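PDB 4F53: SusD homolog from Bacteroides ovatus, which probably binds mucin O-glycans as an outer-membrane lipoprotein of the SusD/RagB family with a TPR-like helical fold. Local coordinates for residues S47-V50 with D51-A55; G312-N315 with S316-G320; G73-T77 with Y78-D82; T505-D509 with T510-H514. All blocks are in the same frame, centred on the assembly; numbering follows the deposited sequence.

Interaction 1 (S47-V50 with D51-A55); sequences SQYV and DCLMA
S47 O receives two backbone donors, D51 N at 2.8 Å and, over a longer bond, C52 N at 3.2 Å, and here the helix widens from alpha-type to pi-type hydrogen bonding. The next three bonds keep the five-residue spacing: L53 N donates to Q48 O at 2.7 Å and almost straight (168°), M54 N to Y49 O, and A55 N more loosely to V50 O. The wider winding sets L53 against both Q48 and Y49. Its CD1 touches CG of Q48 at 3.8 Å and CD1 of the Y49 ring at 4.0 Å, the tyrosine and leucine running side by side in the same direction. CG anti to the backbone N (chi1 -164°) and an extended chain beyond bring the amide of Q48 to D260, where NE2 donates to OD2. One turn round, a water joins S47 to D51: S47 OG donates to it at 2.9 Å, and it donates to D51 OD2. The other carboxylate oxygen, OD1, forms a salt bridge with R126, so this buried aspartate is satisfied at both oxygens. Helix 250-257 packs on S47, Q48 and C52, while helix 82-106 covers Y49, V50, L53 and selenomethionine M54, its W84 meeting the Y49 ring edge-to-face; strand 62-64 touches C52 and L53, so this part of helix 44-58 is buried between these elements of the TPR-like fold.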
loop_
_atom_site.group_PDB
_atom_site.type_symbol
_atom_site.label_atom_id
_atom_site.label_comp_id
_atom_site.label_asym_id
_atom_site.label_seq_id
_atom_site.Cartn_x
_atom_site.Cartn_y
_atom_site.Cartn_z
ATOM N N SER A 47 3.410 10.178 -7.724
ATOM C CA SER A 47 2.293 9.527 -7.027
ATOM C C SER A 47 1.408 8.769 -8.016
ATOM O O SER A 47 0.999 7.645 -7.723
ATOM C CB SER A 47 1.451 10.577 -6.286
ATOM O OG SER A 47 0.407 9.947 -5.566
ATOM N N GLN A 48 1.095 9.390 -9.168
ATOM C CA GLN A 48 0.231 8.792 -10.194
ATOM C C GLN A 48 0.743 7.433 -10.627
ATOM O O GLN A 48 -0.051 6.515 -10.769
ATOM C CB GLN A 48 0.077 9.697 -11.424
ATOM C CG GLN A 48 -1.097 9.229 -12.260
ATOM C CD GLN A 48 -1.442 10.083 -13.426
ATOM O OE1 GLN A 48 -0.626 10.828 -13.969
ATOM N NE2 GLN A 48 -2.675 9.944 -13.845
ATOM N N TYR A 49 2.059 7.284 -10.793
ATOM C CA TYR A 49 2.614 6.006 -11.174
ATOM C C TYR A 49 2.652 5.028 -10.020
ATOM O O TYR A 49 2.072 3.955 -10.121
ATOM C CB TYR A 49 4.022 6.158 -11.761
ATOM C CG TYR A 49 4.027 6.987 -13.020
ATOM C CD1 TYR A 49 3.755 6.411 -14.261
ATOM C CD2 TYR A 49 4.271 8.357 -12.974
ATOM C CE1 TYR A 49 3.719 7.181 -15.428
ATOM C CE2 TYR A 49 4.234 9.137 -14.132
ATOM C CZ TYR A 49 3.978 8.539 -15.358
ATOM O OH TYR A 49 3.939 9.301 -16.500
ATOM N N VAL A 50 3.331 5.383 -8.938
ATOM C CA VAL A 50 3.607 4.438 -7.852
ATOM C C VAL A 50 2.403 4.119 -6.997
ATOM O O VAL A 50 2.262 2.968 -6.615
ATOM C CB VAL A 50 4.842 4.829 -6.987
ATOM C CG1 VAL A 50 6.106 4.889 -7.861
ATOM C CG2 VAL A 50 4.640 6.144 -6.233
ATOM N N ASP A 51 1.544 5.100 -6.705
ATOM C CA ASP A 51 0.427 4.874 -5.798
ATOM C C ASP A 51 -0.908 4.678 -6.491
ATOM O O ASP A 51 -1.797 4.025 -5.951
ATOM C CB ASP A 51 0.320 6.038 -4.806
ATOM C CG ASP A 51 1.386 5.978 -3.719
ATOM O OD1 ASP A 51 1.622 4.853 -3.157
ATOM O OD2 ASP A 51 1.983 7.032 -3.420
ATOM N N CYS A 52 -1.072 5.248 -7.654
ATOM C CA CYS A 52 -2.349 5.141 -8.306
ATOM C C CYS A 52 -2.318 4.067 -9.397
ATOM O O CYS A 52 -3.002 3.058 -9.274
ATOM C CB CYS A 52 -2.787 6.496 -8.849
ATOM S SG CYS A 52 -4.426 6.485 -9.613
ATOM N N LEU A 53 -1.527 4.273 -10.444
ATOM C CA LEU A 53 -1.487 3.373 -11.588
ATOM C C LEU A 53 -0.915 2.003 -11.228
ATOM O O LEU A 53 -1.396 0.990 -11.737
ATOM C CB LEU A 53 -0.675 4.007 -12.754
ATOM C CG LEU A 53 -1.327 5.179 -13.493
ATOM C CD1 LEU A 53 -0.260 6.032 -14.180
ATOM C CD2 LEU A 53 -2.343 4.691 -14.515
HETATM N N MSE A 54 0.106 1.959 -10.372
HETATM C CA MSE A 54 0.693 0.677 -10.028
HETATM C C MSE A 54 -0.002 0.044 -8.819
HETATM O O MSE A 54 -0.756 -0.908 -9.008
HETATM C CB MSE A 54 2.211 0.790 -9.793
HETATM C CG MSE A 54 2.866 -0.592 -9.558
HETATM SE SE MSE A 54 4.719 -0.470 -9.042
HETATM C CE MSE A 54 4.486 0.129 -7.158
ATOM N N ALA A 55 0.259 0.551 -7.597
ATOM C CA ALA A 55 -0.227 -0.008 -6.341
ATOM C C ALA A 55 -1.772 0.005 -6.237
ATOM O O ALA A 55 -2.348 -0.953 -5.720
ATOM C CB ALA A 55 0.388 0.737 -5.174
HETATM O O HOH W 1 0.849 9.136 -2.847
#

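Interaction 2 (G312-N315 with S316-G320); sequences GQYN and SWSQG
N315 and S318 begin and end a type I beta turn, closed by S318 N donating to N315 O at 3.1 Å (156° at the hydrogen) from well above the carbonyl plane. The same oxygen is gripped a second time: S318 OG donates to it at 2.6 Å, approaching closer to the plane, tilted by 19°. This is possible because OG sits beside its own backbone N (chi1 -66°), so that the hydroxyl and the amide of one residue face the same acceptor. The hydroxyl has a further role as acceptor, since water 2 donates to S318 OG at 2.9 Å and itself accepts from N315 N at 2.8 Å, tying the start of the turn to its end. OG also lies at the edge of the Y314 ring, in its plane, 3.9 Å from CD2. Without the hydroxyl, as with an alanine here, N315 O would probably be left with the backbone donor alone and water 2 without its acceptor in the turn. Other polar groups bond to a neighbouring loop: N315 ND2 donates to Y404 O, and the Q402 amide meets both S316 OG and W317 N, pinning the corner of the turn. Overlapping the turn, G320 N bonds to W317 O at 2.9 Å. The whole is a type I turn running into a short 3-10 segment, its first carbonyl accepting both the amide and the hydroxyl of the fourth residue, within the long loop between helix 288-291 and strand 332-335.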
loop_
_atom_site.group_PDB
_atom_site.type_symbol
_atom_site.label_atom_id
_atom_site.label_comp_id
_atom_site.label_asym_id
_atom_site.label_seq_id
_atom_site.Cartn_x
_atom_site.Cartn_y
_atom_site.Cartn_z
ATOM N N GLY A 312 -8.226 1.480 -24.747
ATOM C CA GLY A 312 -8.960 1.522 -26.005
ATOM C C GLY A 312 -10.214 0.670 -26.013
ATOM O O GLY A 312 -10.920 0.643 -27.018
ATOM N N GLN A 313 -10.515 -0.036 -24.905
ATOM C CA GLN A 313 -11.665 -0.950 -24.828
ATOM C C GLN A 313 -12.614 -0.608 -23.685
ATOM O O GLN A 313 -13.222 -1.495 -23.089
ATOM C CB GLN A 313 -11.181 -2.401 -24.706
ATOM C CG GLN A 313 -10.494 -2.866 -25.984
ATOM C CD GLN A 313 -10.003 -4.282 -25.948
ATOM O OE1 GLN A 313 -9.953 -4.945 -24.909
ATOM N NE2 GLN A 313 -9.605 -4.777 -27.102
ATOM N N TYR A 314 -12.760 0.691 -23.407
ATOM C CA TYR A 314 -13.658 1.194 -22.365
ATOM C C TYR A 314 -14.990 1.572 -22.934
ATOM O O TYR A 314 -15.051 2.128 -24.040
ATOM C CB TYR A 314 -13.071 2.452 -21.721
ATOM C CG TYR A 314 -11.936 2.204 -20.762
ATOM C CD1 TYR A 314 -10.614 2.155 -21.211
ATOM C CD2 TYR A 314 -12.168 2.074 -19.401
ATOM C CE1 TYR A 314 -9.561 1.925 -20.326
ATOM C CE2 TYR A 314 -11.126 1.849 -18.508
ATOM C CZ TYR A 314 -9.825 1.782 -18.976
ATOM O OH TYR A 314 -8.806 1.596 -18.100
ATOM N N ASN A 315 -16.060 1.362 -22.149
ATOM C CA ASN A 315 -17.372 1.891 -22.521
ATOM C C ASN A 315 -17.253 3.418 -22.357
ATOM O O ASN A 315 -16.585 3.853 -21.410
ATOM C CB ASN A 315 -18.452 1.290 -21.625
ATOM C CG ASN A 315 -18.940 -0.064 -22.064
ATOM O OD1 ASN A 315 -19.067 -0.361 -23.258
ATOM N ND2 ASN A 315 -19.290 -0.891 -21.100
ATOM N N SER A 316 -17.797 4.220 -23.287
ATOM C CA SER A 316 -17.649 5.695 -23.246
ATOM C C SER A 316 -18.209 6.370 -21.973
ATOM O O SER A 316 -17.855 7.523 -21.721
ATOM C CB SER A 316 -18.270 6.353 -24.476
ATOM O OG SER A 316 -19.677 6.184 -24.489
ATOM N N TRP A 317 -19.063 5.683 -21.191
ATOM C CA TRP A 317 -19.641 6.270 -19.974
ATOM C C TRP A 317 -18.938 5.817 -18.696
ATOM O O TRP A 317 -19.415 6.139 -17.606
ATOM C CB TRP A 317 -21.153 5.974 -19.872
ATOM C CG TRP A 317 -21.979 6.511 -21.010
ATOM C CD1 TRP A 317 -21.589 7.404 -21.966
ATOM C CD2 TRP A 317 -23.341 6.183 -21.299
ATOM N NE1 TRP A 317 -22.600 7.604 -22.864
ATOM C CE2 TRP A 317 -23.699 6.883 -22.470
ATOM C CE3 TRP A 317 -24.305 5.377 -20.669
ATOM C CZ2 TRP A 317 -24.982 6.796 -23.035
ATOM C CZ3 TRP A 317 -25.567 5.273 -21.239
ATOM C CH2 TRP A 317 -25.897 5.974 -22.409
ATOM N N SER A 318 -17.772 5.142 -18.824
ATOM C CA SER A 318 -16.958 4.600 -17.719
ATOM C C SER A 318 -16.611 5.592 -16.607
ATOM O O SER A 318 -16.476 5.168 -15.454
ATOM C CB SER A 318 -15.657 4.003 -18.248
ATOM O OG SER A 318 -15.959 2.872 -19.038
ATOM N N GLN A 319 -16.461 6.890 -16.921
ATOM C CA GLN A 319 -16.094 7.867 -15.877
ATOM C C GLN A 319 -17.317 8.237 -15.003
ATOM O O GLN A 319 -17.147 8.874 -13.976
ATOM C CB GLN A 319 -15.387 9.087 -16.461
ATOM C CG GLN A 319 -14.072 8.708 -17.167
ATOM C CD GLN A 319 -13.375 9.862 -17.848
ATOM O OE1 GLN A 319 -13.928 10.947 -18.031
ATOM N NE2 GLN A 319 -12.121 9.665 -18.206
ATOM N N GLY A 320 -18.495 7.710 -15.346
ATOM C CA GLY A 320 -19.701 7.822 -14.540
ATOM C C GLY A 320 -19.640 6.914 -13.312
ATOM O O GLY A 320 -20.465 7.044 -12.413
HETATM O O HOH W 2 -15.734 0.077 -19.696
#

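Interaction 3 (G73-T77 with Y78-D82); sequences GRYAT and YNPSD
The Y78 ring carries the carbonyl oxygen of A76 over one face, 3.8 Å above the plane and over its centre, while Y75 O approaches the same ring obliquely. The Y75 ring meets P80 obliquely, its CD1 3.8 Å from P80 CB, the two side chains crossing at about a right angle. A third flat group, the N79 amide, holds the loop together. T77 OG1 donates to N79 OD1 at 2.7 Å, and R74 N donates to the same oxygen at 3.2 Å from the opposite face of the amide plane. Both N79 CG and T77 OG1 lie between their own backbone N and carbonyl carbon (chi1 62° and 53°), which turns the two polar ends inward to meet. The backbone makes a type I beta turn from Y75 to Y78, closed by Y78 N to Y75 O at 2.9 Å. Y78 then takes a left-handed conformation, and the chain doubles back so that N79 N reaches R74 O at 3.1 Å. At the mouth of this loop G73 CA makes a C-H...O contact with N79 O, so tight that any CB on G73 would clash with that oxygen. Water 3 bridges the same two parts of the loop, donating to G73 O at 2.6 Å and accepting from S81 N. S81 is the N-cap of helix 82-106. R74 forms a salt bridge with D64 and hydrogen bonds with I309 O and Q311, and Y75 OH reaches W84 O.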
loop_
_atom_site.group_PDB
_atom_site.type_symbol
_atom_site.label_atom_id
_atom_site.label_comp_id
_atom_site.label_asym_id
_atom_site.label_seq_id
_atom_site.Cartn_x
_atom_site.Cartn_y
_atom_site.Cartn_z
ATOM N N GLY A 73 0.121 0.947 -22.905
ATOM C CA GLY A 73 -0.258 -0.083 -21.952
ATOM C C GLY A 73 -0.198 0.460 -20.550
ATOM O O GLY A 73 0.148 1.633 -20.353
ATOM N N ARG A 74 -0.563 -0.373 -19.566
ATOM C CA ARG A 74 -0.588 0.036 -18.158
ATOM C C ARG A 74 -0.069 -1.076 -17.252
ATOM O O ARG A 74 0.022 -2.224 -17.677
ATOM C CB ARG A 74 -2.033 0.412 -17.729
ATOM C CG ARG A 74 -2.751 1.455 -18.600
ATOM C CD ARG A 74 -3.988 2.054 -17.925
ATOM N NE ARG A 74 -4.864 1.051 -17.313
ATOM C CZ ARG A 74 -5.731 0.288 -17.974
ATOM N NH1 ARG A 74 -5.848 0.390 -19.291
ATOM N NH2 ARG A 74 -6.489 -0.582 -17.323
ATOM N N TYR A 75 0.242 -0.747 -15.996
ATOM C CA TYR A 75 0.630 -1.748 -15.006
ATOM C C TYR A 75 -0.516 -2.764 -14.809
ATOM O O TYR A 75 -0.267 -3.963 -14.781
ATOM C CB TYR A 75 0.983 -1.101 -13.652
ATOM C CG TYR A 75 2.028 -0.004 -13.683
ATOM C CD1 TYR A 75 3.385 -0.308 -13.789
ATOM C CD2 TYR A 75 1.677 1.324 -13.454
ATOM C CE1 TYR A 75 4.360 0.696 -13.745
ATOM C CE2 TYR A 75 2.643 2.333 -13.376
ATOM C CZ TYR A 75 3.983 2.015 -13.525
ATOM O OH TYR A 75 4.918 3.027 -13.467
ATOM N N ALA A 76 -1.770 -2.263 -14.716
ATOM C CA ALA A 76 -2.985 -3.041 -14.487
ATOM C C ALA A 76 -3.160 -4.166 -15.495
ATOM O O ALA A 76 -3.561 -5.257 -15.099
ATOM C CB ALA A 76 -4.208 -2.130 -14.513
ATOM N N THR A 77 -2.862 -3.914 -16.786
ATOM C CA THR A 77 -3.024 -4.928 -17.833
ATOM C C THR A 77 -1.680 -5.662 -18.103
ATOM O O THR A 77 -1.593 -6.461 -19.019
ATOM C CB THR A 77 -3.670 -4.298 -19.091
ATOM O OG1 THR A 77 -2.927 -3.143 -19.488
ATOM C CG2 THR A 77 -5.117 -3.917 -18.853
ATOM N N TYR A 78 -0.668 -5.430 -17.260
ATOM C CA TYR A 78 0.634 -6.119 -17.269
ATOM C C TYR A 78 1.482 -5.827 -18.497
ATOM O O TYR A 78 2.402 -6.591 -18.786
ATOM C CB TYR A 78 0.467 -7.655 -17.085
ATOM C CG TYR A 78 -0.481 -8.032 -15.962
ATOM C CD1 TYR A 78 -0.292 -7.548 -14.669
ATOM C CD2 TYR A 78 -1.594 -8.836 -16.200
ATOM C CE1 TYR A 78 -1.174 -7.875 -13.635
ATOM C CE2 TYR A 78 -2.477 -9.176 -15.170
ATOM C CZ TYR A 78 -2.236 -8.732 -13.881
ATOM O OH TYR A 78 -3.068 -9.123 -12.862
ATOM N N ASN A 79 1.246 -4.697 -19.158
ATOM C CA ASN A 79 2.037 -4.292 -20.320
ATOM C C ASN A 79 2.462 -2.801 -20.191
ATOM O O ASN A 79 2.279 -2.047 -21.153
ATOM C CB ASN A 79 1.243 -4.556 -21.643
ATOM C CG ASN A 79 -0.056 -3.779 -21.788
ATOM O OD1 ASN A 79 -0.635 -3.281 -20.820
ATOM N ND2 ASN A 79 -0.537 -3.647 -23.004
ATOM N N PRO A 80 3.057 -2.331 -19.060
ATOM C CA PRO A 80 3.469 -0.909 -19.003
ATOM C C PRO A 80 4.628 -0.645 -19.953
ATOM O O PRO A 80 5.355 -1.571 -20.291
ATOM C CB PRO A 80 3.902 -0.729 -17.541
ATOM C CG PRO A 80 4.373 -2.094 -17.139
ATOM C CD PRO A 80 3.442 -3.041 -17.819
ATOM N N SER A 81 4.810 0.599 -20.379
ATOM C CA SER A 81 5.915 0.948 -21.282
ATOM C C SER A 81 7.244 0.887 -20.510
ATOM O O SER A 81 7.226 0.838 -19.276
ATOM C CB SER A 81 5.696 2.344 -21.851
ATOM O OG SER A 81 5.705 3.288 -20.789
ATOM N N ASP A 82 8.377 0.921 -21.212
ATOM C CA ASP A 82 9.694 0.951 -20.586
ATOM C C ASP A 82 9.821 2.172 -19.639
ATOM O O ASP A 82 10.356 2.020 -18.546
ATOM C CB ASP A 82 10.802 0.939 -21.654
ATOM C CG ASP A 82 11.187 -0.453 -22.165
ATOM O OD1 ASP A 82 10.872 -1.460 -21.472
ATOM O OD2 ASP A 82 11.864 -0.534 -23.217
HETATM O O HOH W 3 2.636 2.370 -20.255
#

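Interaction 4 (T505-D509 with T510-H514); sequences TKRGD and TMATH
T513 OG1 is held by two neighbouring backbone groups: it donates to G508 O at 2.5 Å, in the carbonyl plane and on a lone pair, and accepts from R507 N at 2.9 Å. Its position beside its own backbone N (chi1 -65°) puts the hydroxyl in the concave side of the bend. Substituting a valine for T513 would probably leave R507 N and G508 O without their common partner. At the loop's base H514 N bonds to T505 O at 3.3 Å, and T505 CB sits over one face of the H514 ring in a CH-pi contact, 3.6 Å from the centroid. That ring is fixed in rotation by E473 at NE2 and D518 O at ND1. The bend itself combines an inverse gamma turn centred on D509 with an ST turn, in which T510 OG1 accepts from A512 N at 3.1 Å. R507 CB packs against A512 CB (3.7 Å); the bent arginine chain then brings one face of its guanidinium against T505 CG2 and lets NH1 donate to K506 O. D509 holds the tip to the protein body through R477 and Y485.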
loop_
_atom_site.group_PDB
_atom_site.type_symbol
_atom_site.label_atom_id
_atom_site.label_comp_id
_atom_site.label_asym_id
_atom_site.label_seq_id
_atom_site.Cartn_x
_atom_site.Cartn_y
_atom_site.Cartn_z
ATOM N N THR A 505 8.779 -19.460 -5.970
ATOM C CA THR A 505 8.060 -19.444 -7.253
ATOM C C THR A 505 8.984 -18.721 -8.249
ATOM O O THR A 505 8.823 -17.532 -8.516
ATOM C CB THR A 505 6.658 -18.833 -7.128
ATOM O OG1 THR A 505 5.982 -19.360 -5.988
ATOM C CG2 THR A 505 5.815 -19.012 -8.399
ATOM N N LYS A 506 10.002 -19.450 -8.722
ATOM C CA LYS A 506 11.046 -18.991 -9.627
ATOM C C LYS A 506 10.509 -18.849 -11.069
ATOM O O LYS A 506 10.217 -19.862 -11.713
ATOM C CB LYS A 506 12.239 -19.961 -9.595
ATOM C CG LYS A 506 12.803 -20.205 -8.211
ATOM C CD LYS A 506 13.742 -21.443 -8.264
ATOM C CE LYS A 506 14.758 -21.507 -7.148
ATOM N NZ LYS A 506 14.121 -21.538 -5.808
ATOM N N ARG A 507 10.345 -17.588 -11.545
ATOM C CA ARG A 507 9.798 -17.290 -12.875
ATOM C C ARG A 507 10.636 -16.236 -13.640
ATOM O O ARG A 507 10.120 -15.597 -14.557
ATOM C CB ARG A 507 8.324 -16.814 -12.754
ATOM C CG ARG A 507 7.352 -17.804 -12.108
ATOM C CD ARG A 507 7.178 -19.071 -12.941
ATOM N NE ARG A 507 6.179 -19.970 -12.366
ATOM C CZ ARG A 507 6.419 -20.884 -11.435
ATOM N NH1 ARG A 507 7.641 -21.041 -10.944
ATOM N NH2 ARG A 507 5.437 -21.651 -10.987
ATOM N N GLY A 508 11.909 -16.087 -13.263
ATOM C CA GLY A 508 12.844 -15.142 -13.876
ATOM C C GLY A 508 12.599 -13.717 -13.431
ATOM O O GLY A 508 11.809 -13.472 -12.497
ATOM N N ASP A 509 13.250 -12.753 -14.106
ATOM C CA ASP A 509 13.053 -11.340 -13.789
ATOM C C ASP A 509 11.765 -10.885 -14.453
ATOM O O ASP A 509 11.779 -10.171 -15.463
ATOM C CB ASP A 509 14.265 -10.485 -14.210
ATOM C CG ASP A 509 14.158 -9.014 -13.854
ATOM O OD1 ASP A 509 13.364 -8.672 -12.932
ATOM O OD2 ASP A 509 14.850 -8.207 -14.491
ATOM N N THR A 510 10.632 -11.356 -13.900
ATOM C CA THR A 510 9.319 -11.034 -14.430
ATOM C C THR A 510 8.382 -10.646 -13.282
ATOM O O THR A 510 8.755 -10.718 -12.105
ATOM C CB THR A 510 8.735 -12.216 -15.242
ATOM O OG1 THR A 510 8.260 -13.219 -14.365
ATOM C CG2 THR A 510 9.702 -12.823 -16.275
HETATM N N MSE A 511 7.143 -10.309 -13.637
HETATM C CA MSE A 511 6.084 -9.991 -12.692
HETATM C C MSE A 511 5.567 -11.231 -11.945
HETATM O O MSE A 511 4.849 -11.088 -10.960
HETATM C CB MSE A 511 4.921 -9.349 -13.447
HETATM C CG MSE A 511 5.181 -7.916 -13.854
HETATM SE SE MSE A 511 3.552 -7.171 -14.626
HETATM C CE MSE A 511 4.201 -5.355 -15.074
ATOM N N ALA A 512 5.938 -12.446 -12.400
ATOM C CA ALA A 512 5.418 -13.712 -11.895
ATOM C C ALA A 512 6.226 -14.270 -10.748
ATOM O O ALA A 512 5.701 -15.112 -9.999
ATOM C CB ALA A 512 5.345 -14.719 -13.034
ATOM N N THR A 513 7.493 -13.814 -10.598
ATOM C CA THR A 513 8.375 -14.303 -9.545
ATOM C C THR A 513 7.976 -13.773 -8.186
ATOM O O THR A 513 7.712 -12.588 -8.034
ATOM C CB THR A 513 9.851 -13.990 -9.848
ATOM O OG1 THR A 513 10.202 -14.710 -11.006
ATOM C CG2 THR A 513 10.821 -14.412 -8.721
ATOM N N HIS A 514 7.972 -14.672 -7.189
ATOM C CA HIS A 514 7.687 -14.329 -5.803
ATOM C C HIS A 514 8.947 -13.820 -5.150
ATOM O O HIS A 514 10.018 -14.404 -5.317
ATOM C CB HIS A 514 7.139 -15.533 -5.022
ATOM C CG HIS A 514 5.738 -15.904 -5.383
ATOM N ND1 HIS A 514 4.875 -16.466 -4.447
ATOM C CD2 HIS A 514 5.090 -15.814 -6.577
ATOM C CE1 HIS A 514 3.734 -16.674 -5.086
ATOM N NE2 HIS A 514 3.814 -16.300 -6.374
#

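From the N terminus the order is interaction 1, interaction 3, interaction 2, interaction 4, all in series: each closes before the next opens, and none nest or cross. Interaction 1 lies within helix 44-58; interaction 3 rounds off the loop leading from strand 62-64 into helix 82-106; interaction 2 bends the loop before strand 332-335, and interaction 4 folds back the loop after helix 489-502. Interaction 3 is the hub. Its Y75 ring packs on L53 and M54 of interaction 1, R74 touches Y314 of interaction 2, and P80 and Y78 meet selenomethionine M511 of interaction 4. Interactions 2 and 4 stay apart, about 15 Å between nearest atoms.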